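Local coordinates for protein endoglucanase E-5 (Thermobifida fusca, PDB 2CKS) that hydrolyses internal beta-1,4-glucosidic linkages in cellulose, lichenin and cereal beta-D-glucans, through the glycoside hydrolase family 5 catalytic domain described here, at residues Y53-D58 and W299-L304; G106-N111 and E135-P140. One frame throughout, in Å; residues are numbered along the deposited sequence.

Overall arrangement
The catalytic domain is a TIM barrel of eight parallel strands in the order 1-2-3-4-5-6-7-8, and the two contacts lie on opposite sides of the chain's centre. From the N terminus, the first barrel strand, 29-32, leads to helix 45-54, whose last residues and the following turn make up 53-58, ahead of strand 59-65. Interaction 1 joins this segment to helix 295-304 near the C terminus, closing a loop that holds the other seven strands. Nested inside it, interaction 2 closes a much shorter loop around helix 112-126, bringing the segment after strand 95-101 against the one after strand 132-135. The centres are about 29 Å apart, and the two contacts do not touch.

Interaction 1: Y53-D58 and W299-L304; sequences YDWKAD and WVRSKL
Trp55 sets CG anti to its carbonyl carbon (chi1 -70°), beside the backbone N, while Arg301, in one of its two modelled conformers, sends CG anti to its backbone N (chi1 -174°) and stays extended to NE, laying its methylenes across the indole. Arg301 CD sits over one face in a CH-pi contact, 3.7 Å from the Trp55 five-membered-ring centroid. The Arg301 guanidinium stands nearly perpendicular to the indole (89° between planes), its CZ 5.3 Å from that Trp55 centroid, at most a weak cation-pi attraction. Leu304 CD1 meets the ring edge in plane, 3.9 Å from Trp55 CE3, and Val300 CG1 approaches Trp55 CZ3 obliquely at 3.8 Å. Leu304 CB also lies 3.2 Å from Trp55 O. Trp55 NE1 is hydrogen-bonded to Trp288 O; replacing Trp55 by an alanine is likely to open a gap between Arg301, Val300 and Leu304 and leave Trp288 O without that donor. Lys56, leaving helical geometry with positive phi, hydrogen-bonds NZ back to Tyr53 O at 2.7 Å. On the barrel side, Met31 of strand 29-32 touches Trp55 and Val300, and Trp262 of strand 262-265 meets Val300 and Leu304, so helix 295-304 packs where the first and last barrel strands adjoin.

Interaction 2: G106-N111 and E135-P140; sequences GDPHYN and EIANEP
The catalytic cleft of this family 5 cellulase is bordered here by the segment carrying Glu139, by similarity the proton donor, and Pro108 and Gly106 pack against that segment's Ala137 and Pro140. Pro108 reaches across with two ring carbons: CB lies 4.0 Å from Ala137 CB, and CG meets Pro140 CB at 4.1 Å. Pro108 CG is as near to Pro140 CG, and the two proline side chains cross at about a right angle. Gly106 O receives a CA-H...O contact from Pro140 CA at 3.4 Å, 142° at the hydrogen. In the TIM barrel, residues 135-140 run on from the end of the fourth strand, 132-135, and contain the Asn-Glu-Pro sequence familiar in family 5 (Asn138 to Pro140), placing the acid just beyond the C-terminal end of the strand, where its side chain is about 4 Å from that of Glu231, the nucleophile by similarity. Both glutamates bind a zinc ion in this crystal, and in the conformer described, one of two modelled, Glu139 OE2 is also hydrogen-bonded to His204 ND1. Glu139 starts its side chain away from 106-111, whereas Ala137 points its methyl toward it. On the other segment an Asx turn shapes the chain around Pro108: His109 N donates to Asp107 OD1 at 2.9 Å, arriving from above the carboxylate plane. Tyr151 of helix 145-162 touches Pro108 and Ala137, and Ile148 of that helix touches Pro140.

Interaction 1: Y53-D58 and W299-L304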
loop_
_atom_site.group_PDB
_atom_site.type_symbol
_atom_site.label_atom_id
_atom_site.label_comp_id
_atom_site.label_asym_id
_atom_site.label_seq_id
_atom_site.Cartn_x
_atom_site.Cartn_y
_atom_site.Cartn_z
ATOM N N TYR A 53 1.674 8.379 -16.488
ATOM C CA TYR A 53 1.130 9.014 -17.688
ATOM C C TYR A 53 0.360 8.063 -18.593
ATOM O O TYR A 53 -0.557 8.495 -19.278
ATOM C CB TYR A 53 2.247 9.658 -18.509
ATOM C CG TYR A 53 3.200 10.565 -17.758
ATOM C CD1 TYR A 53 4.545 10.618 -18.117
ATOM C CD2 TYR A 53 2.768 11.387 -16.712
ATOM C CE1 TYR A 53 5.436 11.445 -17.458
ATOM C CE2 TYR A 53 3.661 12.218 -16.041
ATOM C CZ TYR A 53 4.988 12.246 -16.422
ATOM O OH TYR A 53 5.887 13.063 -15.766
ATOM N N ASP A 54 0.768 6.794 -18.651
ATOM C CA ASP A 54 0.125 5.817 -19.531
ATOM C C ASP A 54 -0.891 4.957 -18.785
ATOM O O ASP A 54 -2.023 4.774 -19.245
ATOM C CB ASP A 54 1.164 4.919 -20.200
ATOM C CG ASP A 54 2.150 5.688 -21.045
ATOM O OD1 ASP A 54 1.806 6.789 -21.531
ATOM O OD2 ASP A 54 3.295 5.256 -21.279
ATOM N N TRP A 55 -0.483 4.412 -17.642
ATOM C CA TRP A 55 -1.371 3.584 -16.829
ATOM C C TRP A 55 -2.424 4.409 -16.093
ATOM O O TRP A 55 -3.451 3.874 -15.710
ATOM C CB TRP A 55 -0.578 2.771 -15.799
ATOM C CG TRP A 55 0.267 1.650 -16.353
ATOM C CD1 TRP A 55 1.089 1.686 -17.446
ATOM C CD2 TRP A 55 0.408 0.347 -15.796
ATOM N NE1 TRP A 55 1.703 0.469 -17.612
ATOM C CE2 TRP A 55 1.303 -0.372 -16.613
ATOM C CE3 TRP A 55 -0.153 -0.304 -14.694
ATOM C CZ2 TRP A 55 1.651 -1.700 -16.354
ATOM C CZ3 TRP A 55 0.202 -1.620 -14.439
ATOM C CH2 TRP A 55 1.093 -2.302 -15.264
ATOM N N LYS A 56 -2.136 5.690 -15.873
ATOM C CA LYS A 56 -3.041 6.612 -15.173
ATOM C C LYS A 56 -3.260 6.226 -13.718
ATOM O O LYS A 56 -4.350 6.397 -13.182
ATOM C CB LYS A 56 -4.402 6.739 -15.886
ATOM C CG LYS A 56 -4.306 7.052 -17.366
ATOM C CD LYS A 56 -3.470 8.294 -17.633
ATOM C CE LYS A 56 -3.822 8.941 -18.967
ATOM N NZ LYS A 56 -2.838 9.990 -19.358
ATOM N N ALA A 57 -2.231 5.683 -13.080
ATOM C CA ALA A 57 -2.288 5.420 -11.640
ATOM C C ALA A 57 -2.435 6.727 -10.875
ATOM O O ALA A 57 -1.886 7.742 -11.280
ATOM C CB ALA A 57 -1.043 4.702 -11.192
ATOM N N ASP A 58 -3.186 6.687 -9.777
ATOM C CA ASP A 58 -3.299 7.808 -8.840
ATOM C C ASP A 58 -2.203 7.824 -7.780
ATOM O O ASP A 58 -1.892 8.862 -7.203
ATOM C CB ASP A 58 -4.618 7.727 -8.076
ATOM C CG ASP A 58 -5.820 7.811 -8.961
ATOM O OD1 ASP A 58 -5.874 8.758 -9.773
ATOM O OD2 ASP A 58 -6.764 6.981 -8.913
ATOM N N TRP A 299 -4.751 -6.856 -16.991
ATOM C CA TRP A 299 -6.000 -6.712 -16.256
ATOM C C TRP A 299 -5.979 -5.441 -15.427
ATOM O O TRP A 299 -6.900 -4.643 -15.505
ATOM C CB TRP A 299 -6.237 -7.944 -15.380
ATOM C CG TRP A 299 -7.429 -7.887 -14.507
ATOM C CD1 TRP A 299 -8.694 -8.265 -14.829
ATOM C CD2 TRP A 299 -7.471 -7.452 -13.150
ATOM N NE1 TRP A 299 -9.533 -8.083 -13.754
ATOM C CE2 TRP A 299 -8.801 -7.593 -12.705
ATOM C CE3 TRP A 299 -6.514 -6.968 -12.254
ATOM C CZ2 TRP A 299 -9.198 -7.254 -11.412
ATOM C CZ3 TRP A 299 -6.913 -6.633 -10.966
ATOM C CH2 TRP A 299 -8.241 -6.772 -10.565
ATOM N N VAL A 300 -4.917 -5.223 -14.656
ATOM C CA VAL A 300 -4.882 -4.043 -13.791
ATOM C C VAL A 300 -4.696 -2.741 -14.573
ATOM O O VAL A 300 -5.276 -1.713 -14.217
ATOM C CB VAL A 300 -3.850 -4.167 -12.630
ATOM C CG1 VAL A 300 -2.411 -4.026 -13.121
ATOM C CG2 VAL A 300 -4.122 -3.139 -11.572
ATOM N N ARG A 301 -3.898 -2.787 -15.634
ATOM C CA ARG A 301 -3.681 -1.613 -16.468
ATOM C C ARG A 301 -5.009 -1.167 -17.062
ATOM O O ARG A 301 -5.301 0.023 -17.108
ATOM C CB ARG A 301 -2.665 -1.914 -17.571
ATOM C CG ARG A 301 -2.259 -0.708 -18.398
ATOM C CD ARG A 301 -1.095 -0.993 -19.330
ATOM N NE ARG A 301 -0.870 0.083 -20.294
ATOM C CZ ARG A 301 -1.597 0.299 -21.392
ATOM N NH1 ARG A 301 -2.629 -0.481 -21.700
ATOM N NH2 ARG A 301 -1.282 1.316 -22.192
ATOM N N SER A 302 -5.821 -2.132 -17.480
ATOM C CA SER A 302 -7.127 -1.835 -18.050
ATOM C C SER A 302 -8.062 -1.223 -17.011
ATOM O O SER A 302 -8.800 -0.298 -17.328
ATOM C CB SER A 302 -7.732 -3.086 -18.666
ATOM O OG SER A 302 -7.047 -3.382 -19.868
ATOM N N LYS A 303 -7.997 -1.705 -15.770
ATOM C CA LYS A 303 -8.801 -1.118 -14.696
ATOM C C LYS A 303 -8.394 0.323 -14.464
ATOM O O LYS A 303 -9.244 1.191 -14.336
ATOM C CB LYS A 303 -8.660 -1.880 -13.372
ATOM C CG LYS A 303 -9.130 -3.318 -13.373
ATOM C CD LYS A 303 -10.581 -3.476 -13.787
ATOM C CE LYS A 303 -11.076 -4.873 -13.436
ATOM N NZ LYS A 303 -12.040 -5.423 -14.408
ATOM N N LEU A 304 -7.091 0.577 -14.431
ATOM C CA LEU A 304 -6.573 1.890 -14.065
ATOM C C LEU A 304 -6.862 2.928 -15.144
ATOM O O LEU A 304 -7.011 4.115 -14.851
ATOM C CB LEU A 304 -5.077 1.824 -13.790
ATOM C CG LEU A 304 -4.664 1.116 -12.497
ATOM C CD1 LEU A 304 -3.156 0.923 -12.473
ATOM C CD2 LEU A 304 -5.125 1.892 -11.276
#

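Interaction 2: G106-N111 and E135-P140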
loop_
_atom_site.group_PDB
_atom_site.type_symbol
_atom_site.label_atom_id
_atom_site.label_comp_id
_atom_site.label_asym_id
_atom_site.label_seq_id
_atom_site.Cartn_x
_atom_site.Cartn_y
_atom_site.Cartn_z
ATOM N N GLY A 106 6.936 -11.019 12.307
ATOM C CA GLY A 106 5.595 -10.493 12.139
ATOM C C GLY A 106 5.112 -9.540 13.216
ATOM O O GLY A 106 4.088 -8.884 13.030
ATOM N N ASP A 107 5.824 -9.461 14.337
ATOM C CA ASP A 107 5.467 -8.515 15.386
ATOM C C ASP A 107 6.057 -7.169 15.010
ATOM O O ASP A 107 7.282 -7.037 14.956
ATOM C CB ASP A 107 6.048 -8.962 16.729
ATOM C CG ASP A 107 5.671 -8.030 17.875
ATOM O OD1 ASP A 107 5.127 -6.926 17.628
ATOM O OD2 ASP A 107 5.900 -8.324 19.068
ATOM N N PRO A 108 5.227 -6.153 14.758
ATOM C CA PRO A 108 5.774 -4.849 14.354
ATOM C C PRO A 108 6.739 -4.267 15.384
ATOM O O PRO A 108 7.641 -3.532 15.026
ATOM C CB PRO A 108 4.536 -3.953 14.208
ATOM C CG PRO A 108 3.382 -4.852 14.143
ATOM C CD PRO A 108 3.755 -6.141 14.827
ATOM N N HIS A 109 6.566 -4.606 16.657
ATOM C CA HIS A 109 7.461 -4.069 17.672
ATOM C C HIS A 109 8.931 -4.480 17.471
ATOM O O HIS A 109 9.840 -3.767 17.898
ATOM C CB HIS A 109 7.000 -4.455 19.083
ATOM C CG HIS A 109 7.421 -3.474 20.131
ATOM N ND1 HIS A 109 8.738 -3.310 20.507
ATOM C CD2 HIS A 109 6.703 -2.608 20.883
ATOM C CE1 HIS A 109 8.812 -2.380 21.440
ATOM N NE2 HIS A 109 7.592 -1.937 21.687
ATOM N N TYR A 110 9.168 -5.613 16.811
ATOM C CA TYR A 110 10.528 -6.028 16.460
ATOM C C TYR A 110 11.309 -4.922 15.737
ATOM O O TYR A 110 12.533 -4.820 15.874
ATOM C CB TYR A 110 10.470 -7.284 15.590
ATOM C CG TYR A 110 11.809 -7.905 15.319
ATOM C CD1 TYR A 110 12.340 -8.848 16.187
ATOM C CD2 TYR A 110 12.550 -7.547 14.200
ATOM C CE1 TYR A 110 13.569 -9.420 15.945
ATOM C CE2 TYR A 110 13.791 -8.113 13.951
ATOM C CZ TYR A 110 14.293 -9.052 14.826
ATOM O OH TYR A 110 15.532 -9.614 14.587
ATOM N N ASN A 111 10.598 -4.104 14.961
ATOM C CA ASN A 111 11.206 -3.052 14.160
ATOM C C ASN A 111 10.826 -1.639 14.610
ATOM O O ASN A 111 11.019 -0.685 13.863
ATOM C CB ASN A 111 10.816 -3.259 12.696
ATOM C CG ASN A 111 11.566 -4.401 12.067
ATOM O OD1 ASN A 111 12.793 -4.393 12.043
ATOM N ND2 ASN A 111 10.844 -5.414 11.602
ATOM N N GLU A 135 2.482 4.192 5.814
ATOM C CA GLU A 135 1.998 2.858 6.156
ATOM C C GLU A 135 2.996 2.252 7.142
ATOM O O GLU A 135 4.080 1.838 6.758
ATOM C CB GLU A 135 1.864 1.997 4.899
ATOM C CG GLU A 135 1.361 0.580 5.165
ATOM C CD GLU A 135 1.070 -0.205 3.900
ATOM O OE1 GLU A 135 0.511 -1.317 4.018
ATOM O OE2 GLU A 135 1.383 0.288 2.790
ATOM N N ILE A 136 2.618 2.196 8.413
ATOM C CA ILE A 136 3.595 1.974 9.491
ATOM C C ILE A 136 3.918 0.508 9.826
ATOM O O ILE A 136 4.868 0.247 10.560
ATOM C CB ILE A 136 3.181 2.735 10.766
ATOM C CG1 ILE A 136 1.806 2.270 11.254
ATOM C CG2 ILE A 136 3.224 4.239 10.511
ATOM C CD1 ILE A 136 1.465 2.745 12.646
ATOM N N ALA A 137 3.160 -0.435 9.268
ATOM C CA ALA A 137 3.399 -1.862 9.494
ATOM C C ALA A 137 2.626 -2.709 8.484
ATOM O O ALA A 137 1.492 -3.109 8.738
ATOM C CB ALA A 137 2.997 -2.242 10.921
ATOM N N ASN A 138 3.254 -2.968 7.344
ATOM C CA ASN A 138 2.656 -3.721 6.230
ATOM C C ASN A 138 1.731 -4.882 6.628
ATOM O O ASN A 138 0.511 -4.808 6.415
ATOM C CB ASN A 138 3.790 -4.223 5.325
ATOM C CG ASN A 138 3.359 -5.303 4.359
ATOM O OD1 ASN A 138 2.397 -5.135 3.614
ATOM N ND2 ASN A 138 4.062 -6.442 4.386
ATOM N N GLU A 139 2.308 -5.946 7.191
ATOM C CA GLU A 139 1.572 -7.185 7.473
ATOM C C GLU A 139 1.903 -7.775 8.846
ATOM O O GLU A 139 2.640 -8.751 8.950
ATOM C CB GLU A 139 1.803 -8.218 6.358
ATOM C CG GLU A 139 0.980 -7.935 5.108
ATOM C CD GLU A 139 0.921 -9.094 4.126
ATOM O OE1 GLU A 139 1.670 -10.084 4.313
ATOM O OE2 GLU A 139 0.118 -9.014 3.152
ATOM N N PRO A 140 1.321 -7.204 9.900
ATOM C CA PRO A 140 1.444 -7.804 11.237
ATOM C C PRO A 140 0.931 -9.230 11.199
ATOM O O PRO A 140 -0.063 -9.498 10.537
ATOM C CB PRO A 140 0.523 -6.936 12.113
ATOM C CG PRO A 140 0.401 -5.623 11.380
ATOM C CD PRO A 140 0.473 -5.997 9.924
#